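Local structure of farnesyltransferase, putative (Trypanosoma cruzi, 3WCA) at residues Y160-A165 with N192-G197; M196-Q201 with L258-H263. The protein probably catalyses the magnesium-dependent condensation of two farnesyl diphosphate molecules to squalene, using NADPH or NADH, the first step from farnesyl diphosphate toward lanosterol. The protein carries 1 engineered substitution. All coordinates share one frame; numbering follows the deposited sequence.

Contact 1 (Y160-A165 with N192-G197); sequences YCHYVA and NANHMG. With FPS (S-[(2E,6E)-3,7,11-trimethyldodeca-2,6,10-trienyl] trihydrogen thiodiphosphate), chain E.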
ATOM      1  N   TYR A 160      -2.348   9.821  -6.796  1.00 30.51           N
ATOM      2  CA  TYR A 160      -1.256   8.892  -7.073  1.00 30.58           C
ATOM      3  C   TYR A 160      -1.384   7.646  -6.178  1.00 29.98           C
ATOM      4  O   TYR A 160      -1.117   6.529  -6.624  1.00 30.15           O
ATOM      5  CB  TYR A 160       0.113   9.551  -6.850  1.00 27.80           C
ATOM      6  CG  TYR A 160       1.270   8.602  -7.089  1.00 30.95           C
ATOM      7  CD1 TYR A 160       1.683   8.284  -8.383  1.00 31.79           C
ATOM      8  CD2 TYR A 160       1.914   7.971  -6.018  1.00 31.07           C
ATOM      9  CE1 TYR A 160       2.706   7.354  -8.608  1.00 33.74           C
ATOM     10  CE2 TYR A 160       2.934   7.042  -6.228  1.00 33.21           C
ATOM     11  CZ  TYR A 160       3.324   6.736  -7.524  1.00 33.53           C
ATOM     12  OH  TYR A 160       4.318   5.806  -7.739  1.00 35.56           O
ATOM     13  N   CYS A 161      -1.779   7.849  -4.922  1.00 26.92           N
ATOM     14  CA  CYS A 161      -1.955   6.741  -3.996  1.00 28.01           C
ATOM     15  C   CYS A 161      -3.083   5.858  -4.506  1.00 27.96           C
ATOM     16  O   CYS A 161      -3.031   4.631  -4.378  1.00 24.88           O
ATOM     17  CB  CYS A 161      -2.278   7.247  -2.578  1.00 27.53           C
ATOM     18  SG  CYS A 161      -0.835   7.936  -1.709  1.00 29.63           S
ATOM     19  N   HIS A 162      -4.098   6.491  -5.087  1.00 29.18           N
ATOM     20  CA  HIS A 162      -5.239   5.769  -5.638  1.00 28.65           C
ATOM     21  C   HIS A 162      -4.776   4.814  -6.736  1.00 29.97           C
ATOM     22  O   HIS A 162      -5.120   3.631  -6.725  1.00 32.46           O
ATOM     23  CB  HIS A 162      -6.264   6.757  -6.211  1.00 30.07           C
ATOM     24  CG  HIS A 162      -7.294   6.123  -7.093  1.00 30.11           C
ATOM     25  ND1 HIS A 162      -8.287   5.302  -6.606  1.00 30.76           N
ATOM     26  CD2 HIS A 162      -7.475   6.182  -8.435  1.00 28.32           C
ATOM     27  CE1 HIS A 162      -9.038   4.881  -7.611  1.00 32.32           C
ATOM     28  NE2 HIS A 162      -8.565   5.400  -8.731  1.00 30.42           N
ATOM     29  N   TYR A 163      -3.980   5.327  -7.667  1.00 28.72           N
ATOM     30  CA  TYR A 163      -3.482   4.528  -8.780  1.00 31.32           C
ATOM     31  C   TYR A 163      -2.575   3.365  -8.405  1.00 31.19           C
ATOM     32  O   TYR A 163      -2.618   2.319  -9.054  1.00 33.24           O
ATOM     33  CB  TYR A 163      -2.707   5.399  -9.788  1.00 33.16           C
ATOM     34  CG  TYR A 163      -3.532   6.398 -10.596  1.00 37.80           C
ATOM     35  CD1 TYR A 163      -4.654   5.995 -11.322  1.00 39.36           C
ATOM     36  CD2 TYR A 163      -3.158   7.740 -10.660  1.00 39.10           C
ATOM     37  CE1 TYR A 163      -5.384   6.910 -12.100  1.00 41.10           C
ATOM     38  CE2 TYR A 163      -3.874   8.661 -11.428  1.00 42.33           C
ATOM     39  CZ  TYR A 163      -4.984   8.244 -12.145  1.00 43.82           C
ATOM     40  OH  TYR A 163      -5.686   9.167 -12.893  1.00 44.60           O
ATOM     41  N   VAL A 164      -1.738   3.533  -7.383  1.00 27.84           N
ATOM     42  CA  VAL A 164      -0.820   2.461  -7.053  1.00 25.86           C
ATOM     43  C   VAL A 164      -1.175   1.610  -5.848  1.00 25.54           C
ATOM     44  O   VAL A 164      -0.510   0.606  -5.608  1.00 24.95           O
ATOM     45  CB  VAL A 164       0.635   2.995  -6.874  1.00 27.61           C
ATOM     46  CG1 VAL A 164       1.058   3.784  -8.137  1.00 26.64           C
ATOM     47  CG2 VAL A 164       0.735   3.867  -5.614  1.00 18.14           C
ATOM     48  N   ALA A 165      -2.216   1.999  -5.116  1.00 23.73           N
ATOM     49  CA  ALA A 165      -2.632   1.275  -3.922  1.00 25.83           C
ATOM     50  C   ALA A 165      -4.150   1.244  -3.740  1.00 25.98           C
ATOM     51  O   ALA A 165      -4.725   0.203  -3.426  1.00 26.76           O
ATOM     52  CB  ALA A 165      -1.981   1.899  -2.697  1.00 26.61           C
ATOM     53  N   ASN A 192     -14.363   3.200   0.612  1.00 35.19           N
ATOM     54  CA  ASN A 192     -13.643   2.647   1.745  1.00 35.65           C
ATOM     55  C   ASN A 192     -12.551   1.674   1.334  1.00 32.68           C
ATOM     56  O   ASN A 192     -11.563   1.530   2.038  1.00 33.96           O
ATOM     57  CB  ASN A 192     -14.607   1.989   2.732  1.00 34.85           C
ATOM     58  CG  ASN A 192     -15.446   3.009   3.465  1.00 37.09           C
ATOM     59  OD1 ASN A 192     -15.091   4.187   3.502  1.00 37.26           O
ATOM     60  ND2 ASN A 192     -16.551   2.573   4.059  1.00 33.89           N
ATOM     61  N   ALA A 193     -12.711   1.022   0.192  1.00 31.04           N
ATOM     62  CA  ALA A 193     -11.682   0.094  -0.270  1.00 31.39           C
ATOM     63  C   ALA A 193     -10.466   0.929  -0.666  1.00 30.84           C
ATOM     64  O   ALA A 193      -9.324   0.529  -0.444  1.00 32.81           O
ATOM     65  CB  ALA A 193     -12.177  -0.702  -1.461  1.00 29.40           C
ATOM     66  N   ASN A 194     -10.732   2.094  -1.246  1.00 27.78           N
ATOM     67  CA  ASN A 194      -9.682   3.006  -1.670  1.00 28.38           C
ATOM     68  C   ASN A 194      -8.977   3.571  -0.436  1.00 26.39           C
ATOM     69  O   ASN A 194      -7.760   3.750  -0.436  1.00 28.43           O
ATOM     70  CB  ASN A 194     -10.274   4.155  -2.495  1.00 26.55           C
ATOM     71  CG  ASN A 194      -9.214   5.065  -3.055  1.00 27.44           C
ATOM     72  OD1 ASN A 194      -8.477   4.692  -3.970  1.00 29.09           O
ATOM     73  ND2 ASN A 194      -9.112   6.264  -2.496  1.00 30.05           N
ATOM     74  N   HIS A 195      -9.754   3.882   0.596  1.00 25.20           N
ATOM     75  CA  HIS A 195      -9.192   4.385   1.838  1.00 25.95           C
ATOM     76  C   HIS A 195      -8.216   3.334   2.397  1.00 26.58           C
ATOM     77  O   HIS A 195      -7.124   3.667   2.847  1.00 26.12           O
ATOM     78  CB  HIS A 195     -10.299   4.634   2.863  1.00 28.23           C
ATOM     79  CG  HIS A 195     -11.006   5.943   2.692  1.00 32.52           C
ATOM     80  ND1 HIS A 195     -10.392   7.156   2.920  1.00 30.86           N
ATOM     81  CD2 HIS A 195     -12.280   6.228   2.331  1.00 32.91           C
ATOM     82  CE1 HIS A 195     -11.258   8.132   2.709  1.00 31.24           C
ATOM     83  NE2 HIS A 195     -12.411   7.595   2.349  1.00 33.89           N
ATOM     84  N   MET A 196      -8.621   2.066   2.360  1.00 24.74           N
ATOM     85  CA  MET A 196      -7.794   0.967   2.859  1.00 24.44           C
ATOM     86  C   MET A 196      -6.439   0.986   2.158  1.00 24.77           C
ATOM     87  O   MET A 196      -5.405   0.882   2.805  1.00 24.14           O
ATOM     88  CB  MET A 196      -8.498  -0.381   2.615  1.00 25.75           C
ATOM     89  CG  MET A 196      -9.702  -0.652   3.541  1.00 24.37           C
ATOM     90  SD  MET A 196      -9.215  -1.462   5.112  1.00 30.06           S
ATOM     91  CE  MET A 196      -8.605  -3.036   4.447  1.00 24.38           C
ATOM     92  N   GLY A 197      -6.452   1.135   0.835  1.00 23.01           N
ATOM     93  CA  GLY A 197      -5.209   1.178   0.095  1.00 22.91           C
ATOM     94  C   GLY A 197      -4.383   2.414   0.431  1.00 25.10           C
ATOM     95  O   GLY A 197      -3.159   2.333   0.557  1.00 23.04           O
TER
HETATM   96  C1  FPS E 501       4.065  -2.167  -1.202  1.00 89.25           C
HETATM   97  S1  FPS E 501       4.636  -3.862  -1.708  1.00 95.67           S
HETATM   98  C2  FPS E 501       2.563  -1.980  -1.578  1.00 83.44           C
HETATM   99  C3  FPS E 501       1.542  -1.311  -0.912  1.00 77.80           C
HETATM  100  C4  FPS E 501       1.709  -0.573   0.397  1.00 78.08           C
HETATM  101  C5  FPS E 501       0.170  -1.345  -1.546  1.00 71.09           C
HETATM  102  C6  FPS E 501      -0.639  -2.677  -1.456  1.00 61.80           C
HETATM  103  C7  FPS E 501      -2.080  -2.295  -1.198  1.00 51.52           C
HETATM  104  C8  FPS E 501      -3.054  -3.084  -0.721  1.00 45.16           C
HETATM  105  C10 FPS E 501      -4.442  -2.432  -0.566  1.00 40.53           C
HETATM  106  C9  FPS E 501      -2.851  -4.556  -0.341  1.00 44.63           C
HETATM  107  C11 FPS E 501      -5.252  -3.058   0.546  1.00 33.29           C
HETATM  108  C12 FPS E 501      -6.710  -2.747   0.324  1.00 28.65           C
HETATM  109  C13 FPS E 501      -7.744  -3.552   0.656  1.00 27.54           C
HETATM  110  C14 FPS E 501      -7.578  -4.926   1.317  1.00 28.51           C
HETATM  111  C15 FPS E 501      -9.154  -3.052   0.354  1.00 26.00           C
HETATM  112  PA  FPS E 501       4.681  -5.121  -0.065  1.00 96.16           P
HETATM  113  O1A FPS E 501       3.306  -5.087   0.662  1.00 95.67           O
HETATM  114  O2A FPS E 501       4.964  -6.511  -0.576  1.00 94.91           O
HETATM  115  O3A FPS E 501       6.000  -4.941   0.953  1.00 98.30           O
HETATM  116  PB  FPS E 501       6.759  -3.640   1.726  1.00100.21           P
HETATM  117  O1B FPS E 501       7.088  -3.985   3.208  1.00 98.75           O
HETATM  118  O2B FPS E 501       8.130  -3.356   1.012  1.00 99.98           O
HETATM  119  O3B FPS E 501       5.783  -2.393   1.776  1.00100.45           O

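Contact 2 (M196-Q201 with L258-H263); sequences MGLFLQ and LVHVPH. With FPS (S-[(2E,6E)-3,7,11-trimethyldodeca-2,6,10-trienyl] trihydrogen thiodiphosphate), chain E.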
ATOM      1  N   MET A 196      -8.621   2.066   2.360  1.00 24.74           N
ATOM      2  CA  MET A 196      -7.794   0.967   2.859  1.00 24.44           C
ATOM      3  C   MET A 196      -6.439   0.986   2.158  1.00 24.77           C
ATOM      4  O   MET A 196      -5.405   0.882   2.805  1.00 24.14           O
ATOM      5  CB  MET A 196      -8.498  -0.381   2.615  1.00 25.75           C
ATOM      6  CG  MET A 196      -9.702  -0.652   3.541  1.00 24.37           C
ATOM      7  SD  MET A 196      -9.215  -1.462   5.112  1.00 30.06           S
ATOM      8  CE  MET A 196      -8.605  -3.036   4.447  1.00 24.38           C
ATOM      9  N   GLY A 197      -6.452   1.135   0.835  1.00 23.01           N
ATOM     10  CA  GLY A 197      -5.209   1.178   0.095  1.00 22.91           C
ATOM     11  C   GLY A 197      -4.383   2.414   0.431  1.00 25.10           C
ATOM     12  O   GLY A 197      -3.159   2.333   0.557  1.00 23.04           O
ATOM     13  N   LEU A 198      -5.048   3.558   0.595  1.00 23.96           N
ATOM     14  CA  LEU A 198      -4.335   4.789   0.897  1.00 25.87           C
ATOM     15  C   LEU A 198      -3.668   4.771   2.252  1.00 24.81           C
ATOM     16  O   LEU A 198      -2.556   5.268   2.392  1.00 28.80           O
ATOM     17  CB  LEU A 198      -5.261   6.006   0.789  1.00 25.80           C
ATOM     18  CG  LEU A 198      -5.170   6.745  -0.553  1.00 26.15           C
ATOM     19  CD1 LEU A 198      -5.508   5.794  -1.676  1.00 26.70           C
ATOM     20  CD2 LEU A 198      -6.121   7.944  -0.565  1.00 27.07           C
ATOM     21  N   PHE A 199      -4.326   4.191   3.250  1.00 24.79           N
ATOM     22  CA  PHE A 199      -3.734   4.134   4.573  1.00 23.81           C
ATOM     23  C   PHE A 199      -2.422   3.373   4.537  1.00 24.76           C
ATOM     24  O   PHE A 199      -1.447   3.785   5.165  1.00 25.61           O
ATOM     25  CB  PHE A 199      -4.669   3.471   5.583  1.00 23.17           C
ATOM     26  CG  PHE A 199      -4.168   3.558   7.013  1.00 24.71           C
ATOM     27  CD1 PHE A 199      -3.919   4.802   7.599  1.00 23.29           C
ATOM     28  CD2 PHE A 199      -3.935   2.407   7.761  1.00 22.61           C
ATOM     29  CE1 PHE A 199      -3.445   4.901   8.907  1.00 23.67           C
ATOM     30  CE2 PHE A 199      -3.458   2.489   9.076  1.00 22.49           C
ATOM     31  CZ  PHE A 199      -3.213   3.727   9.652  1.00 23.55           C
ATOM     32  N   LEU A 200      -2.391   2.265   3.804  1.00 23.22           N
ATOM     33  CA  LEU A 200      -1.171   1.479   3.714  1.00 25.85           C
ATOM     34  C   LEU A 200      -0.086   2.208   2.929  1.00 25.21           C
ATOM     35  O   LEU A 200       1.055   2.300   3.376  1.00 23.66           O
ATOM     36  CB  LEU A 200      -1.421   0.114   3.041  1.00 25.67           C
ATOM     37  CG  LEU A 200      -2.440  -0.871   3.634  1.00 30.07           C
ATOM     38  CD1 LEU A 200      -2.284  -2.241   2.937  1.00 26.75           C
ATOM     39  CD2 LEU A 200      -2.216  -1.017   5.137  1.00 27.10           C
ATOM     40  N   GLN A 201      -0.445   2.727   1.757  1.00 25.56           N
ATOM     41  CA  GLN A 201       0.530   3.392   0.923  1.00 25.66           C
ATOM     42  C   GLN A 201       1.114   4.609   1.632  1.00 24.81           C
ATOM     43  O   GLN A 201       2.316   4.796   1.632  1.00 26.55           O
ATOM     44  CB  GLN A 201      -0.100   3.796  -0.422  1.00 25.24           C
ATOM     45  CG  GLN A 201       0.900   4.327  -1.462  1.00 29.00           C
ATOM     46  CD  GLN A 201       1.983   3.312  -1.832  1.00 33.61           C
ATOM     47  OE1 GLN A 201       1.697   2.139  -2.056  1.00 37.13           O
ATOM     48  NE2 GLN A 201       3.225   3.767  -1.910  1.00 34.86           N
ATOM     49  N   LEU A 258      -4.084   9.750   9.009  1.00 26.95           N
ATOM     50  CA  LEU A 258      -5.094   9.397   9.992  1.00 28.42           C
ATOM     51  C   LEU A 258      -6.512   9.595   9.491  1.00 28.98           C
ATOM     52  O   LEU A 258      -7.446   9.003  10.028  1.00 28.41           O
ATOM     53  CB  LEU A 258      -4.879  10.201  11.272  1.00 31.06           C
ATOM     54  CG  LEU A 258      -3.731   9.684  12.135  1.00 34.77           C
ATOM     55  CD1 LEU A 258      -3.511  10.607  13.336  1.00 31.45           C
ATOM     56  CD2 LEU A 258      -4.079   8.270  12.592  1.00 36.44           C
ATOM     57  N   VAL A 259      -6.667  10.436   8.475  1.00 29.67           N
ATOM     58  CA  VAL A 259      -7.975  10.712   7.874  1.00 31.72           C
ATOM     59  C   VAL A 259      -8.638   9.409   7.420  1.00 32.57           C
ATOM     60  O   VAL A 259      -9.856   9.260   7.489  1.00 33.64           O
ATOM     61  CB  VAL A 259      -7.841  11.644   6.615  1.00 33.34           C
ATOM     62  CG1 VAL A 259      -9.171  11.759   5.898  1.00 34.82           C
ATOM     63  CG2 VAL A 259      -7.371  13.040   7.026  1.00 33.77           C
ATOM     64  N   HIS A 260      -7.824   8.457   6.980  1.00 30.99           N
ATOM     65  CA  HIS A 260      -8.331   7.194   6.463  1.00 31.32           C
ATOM     66  C   HIS A 260      -8.761   6.123   7.449  1.00 30.73           C
ATOM     67  O   HIS A 260      -9.496   5.216   7.077  1.00 30.86           O
ATOM     68  CB  HIS A 260      -7.286   6.600   5.537  1.00 29.69           C
ATOM     69  CG  HIS A 260      -6.827   7.550   4.481  1.00 31.19           C
ATOM     70  ND1 HIS A 260      -7.642   7.959   3.448  1.00 31.61           N
ATOM     71  CD2 HIS A 260      -5.653   8.205   4.323  1.00 29.23           C
ATOM     72  CE1 HIS A 260      -6.986   8.827   2.698  1.00 31.98           C
ATOM     73  NE2 HIS A 260      -5.780   8.993   3.207  1.00 28.96           N
ATOM     74  N   VAL A 261      -8.327   6.239   8.698  1.00 32.12           N
ATOM     75  CA  VAL A 261      -8.609   5.224   9.706  1.00 31.77           C
ATOM     76  C   VAL A 261     -10.074   4.922   9.998  1.00 33.13           C
ATOM     77  O   VAL A 261     -10.457   3.755  10.090  1.00 34.29           O
ATOM     78  CB  VAL A 261      -7.831   5.542  11.007  1.00 31.07           C
ATOM     79  CG1 VAL A 261      -8.133   4.513  12.102  1.00 30.84           C
ATOM     80  CG2 VAL A 261      -6.340   5.533  10.697  1.00 30.39           C
ATOM     81  N   PRO A 262     -10.921   5.952  10.132  1.00 32.69           N
ATOM     82  CA  PRO A 262     -12.324   5.629  10.408  1.00 32.64           C
ATOM     83  C   PRO A 262     -12.925   4.750   9.313  1.00 32.89           C
ATOM     84  O   PRO A 262     -13.768   3.899   9.587  1.00 31.87           O
ATOM     85  CB  PRO A 262     -12.986   7.001  10.465  1.00 31.77           C
ATOM     86  CG  PRO A 262     -11.871   7.887  10.983  1.00 29.79           C
ATOM     87  CD  PRO A 262     -10.697   7.408  10.170  1.00 32.49           C
ATOM     88  N   HIS A 263     -12.465   4.966   8.079  1.00 34.47           N
ATOM     89  CA  HIS A 263     -12.936   4.244   6.897  1.00 33.24           C
ATOM     90  C   HIS A 263     -12.362   2.837   6.822  1.00 33.98           C
ATOM     91  O   HIS A 263     -12.978   1.927   6.277  1.00 34.81           O
ATOM     92  CB  HIS A 263     -12.566   5.043   5.646  1.00 35.10           C
ATOM     93  CG  HIS A 263     -13.076   6.450   5.670  1.00 38.28           C
ATOM     94  ND1 HIS A 263     -14.393   6.771   5.413  1.00 37.64           N
ATOM     95  CD2 HIS A 263     -12.461   7.615   5.986  1.00 39.62           C
ATOM     96  CE1 HIS A 263     -14.567   8.069   5.572  1.00 40.69           C
ATOM     97  NE2 HIS A 263     -13.410   8.606   5.920  1.00 39.62           N
TER
HETATM   98  C1  FPS E 501       4.065  -2.167  -1.202  1.00 89.25           C
HETATM   99  S1  FPS E 501       4.636  -3.862  -1.708  1.00 95.67           S
HETATM  100  C2  FPS E 501       2.563  -1.980  -1.578  1.00 83.44           C
HETATM  101  C3  FPS E 501       1.542  -1.311  -0.912  1.00 77.80           C
HETATM  102  C4  FPS E 501       1.709  -0.573   0.397  1.00 78.08           C
HETATM  103  C5  FPS E 501       0.170  -1.345  -1.546  1.00 71.09           C
HETATM  104  C6  FPS E 501      -0.639  -2.677  -1.456  1.00 61.80           C
HETATM  105  C7  FPS E 501      -2.080  -2.295  -1.198  1.00 51.52           C
HETATM  106  C8  FPS E 501      -3.054  -3.084  -0.721  1.00 45.16           C
HETATM  107  C10 FPS E 501      -4.442  -2.432  -0.566  1.00 40.53           C
HETATM  108  C9  FPS E 501      -2.851  -4.556  -0.341  1.00 44.63           C
HETATM  109  C11 FPS E 501      -5.252  -3.058   0.546  1.00 33.29           C
HETATM  110  C12 FPS E 501      -6.710  -2.747   0.324  1.00 28.65           C
HETATM  111  C13 FPS E 501      -7.744  -3.552   0.656  1.00 27.54           C
HETATM  112  C14 FPS E 501      -7.578  -4.926   1.317  1.00 28.51           C
HETATM  113  C15 FPS E 501      -9.154  -3.052   0.354  1.00 26.00           C
HETATM  114  PA  FPS E 501       4.681  -5.121  -0.065  1.00 96.16           P
HETATM  115  O1A FPS E 501       3.306  -5.087   0.662  1.00 95.67           O
HETATM  116  O2A FPS E 501       4.964  -6.511  -0.576  1.00 94.91           O
HETATM  117  O3A FPS E 501       6.000  -4.941   0.953  1.00 98.30           O
HETATM  118  PB  FPS E 501       6.759  -3.640   1.726  1.00100.21           P
HETATM  119  O1B FPS E 501       7.088  -3.985   3.208  1.00 98.75           O
HETATM  120  O2B FPS E 501       8.130  -3.356   1.012  1.00 99.98           O
HETATM  121  O3B FPS E 501       5.783  -2.393   1.776  1.00100.45           O

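Contact 1 (Y160-A165 with N192-G197)
A close helix–helix packing joins Ala165 of helix 154-179 to Gly197 of helix 191-207 in the all-helical isoprenoid synthase fold of the squalene/phytoene synthase family, beside the farnesyl thiodiphosphate. Their CA atoms lie 4.8 Å apart, because glycine presents only backbone on this side. The methyl CB of Ala165 rests 3.5 Å from the carbonyl O of Gly197, and Ala165 belongs to a wider pi-type turn at 162-165, where the backbone bond from Ala165 N to Cys161 O is weak. Both residues also line the prenyl pocket: Gly197 CA lies 3.7 Å from FPS C10, and Ala165 O approaches the same carbon. The preceding residue, Met196, meets the far end of the prenyl chain, with CB 3.6 Å from FPS C15 and the twice-bent side chain bringing CE to FPS C14. Tyr160, at the other end of its segment, hydrogen-bonds through OH to Glu71, a magnesium ligand. The helices separate toward Asn194 and His162, and a polar pair spans the gap. With CG anti to the backbone N (chi1 -175°), Asn194 extends its amide to the imidazole edge of His162, whose ring also meets His170 edge-to-face. His162 ND1 donates to Asn194 OD1 over 2.7 Å, nearly straight at 174° and in the imidazole plane, yet it stands 43° above the plane of the amide carbonyl.

Contact 2 (M196-Q201 with L258-H263)
A buried imidazole with an aliphatic carbon centred on one face is the striking feature: Leu198 CB sits over the His260 ring, 3.9 Å from its centroid and 13° off the ring normal, a CH-pi contact. In this all-helical isoprenoid synthase fold it joins helix 191-207 to the type I turn Leu258–Val261, which leads into helix 261-269. Leu198 CD2 lies off toward one corner of the ring, 3.5 Å from His260 CE1. No hydrogen bond links the two segments, but both ring nitrogens are hydrogen-bonded to residues of helix 191-207 that flank 196-201: ND1 to His195 ND1 and NE2 to Lys202 NZ. These two bonds, together with the leucine on the face, should fix the rotation of the imidazole. The turn is closed by a backbone bond from Val261 N to Leu258 O, and it places His260 CB 4.1 Å from Phe199 CB. The first torsion of Phe199 (chi1 -172°) is extended away from the backbone N and carries the ring past His260 to Val261; there helix 274-294 adds Gln284 and Ala287 to its surroundings. Leu200 and Gln201 serve the prenyl pocket instead, with Leu200 CD1 3.8 Å from FPS C8 and Gln201 OE1 3.6 Å from FPS C3. Val261 brings a single methyl to the phenyl ring, its CG2 lying 3.5 Å from Phe199 CE1 and 3.8 Å from CZ.

Helix 191-207 is common to both contacts, whose centres are about 8 Å apart and which share Met196 and Gly197. Contact 1 sets it against helix 154-179, contact 2 against the turn that leads into helix 261-269. FPS is touched by Ala165 and by residues of helix 191-207 in both contacts, while 258-263 supplies none of the closest ligand contacts. The two contacts also touch directly: His195 ND1 lies 2.9 Å from His260 ND1, the His195 and His263 rings stack with CD2 of the former 3.4 Å from CG of the latter, and Ala165 CB packs 3.5 Å from Gln201 CB. Contact 1 is nearer the metal: magnesium is about 10 Å from the Ala165 side chain and about 14 Å from that of Leu198.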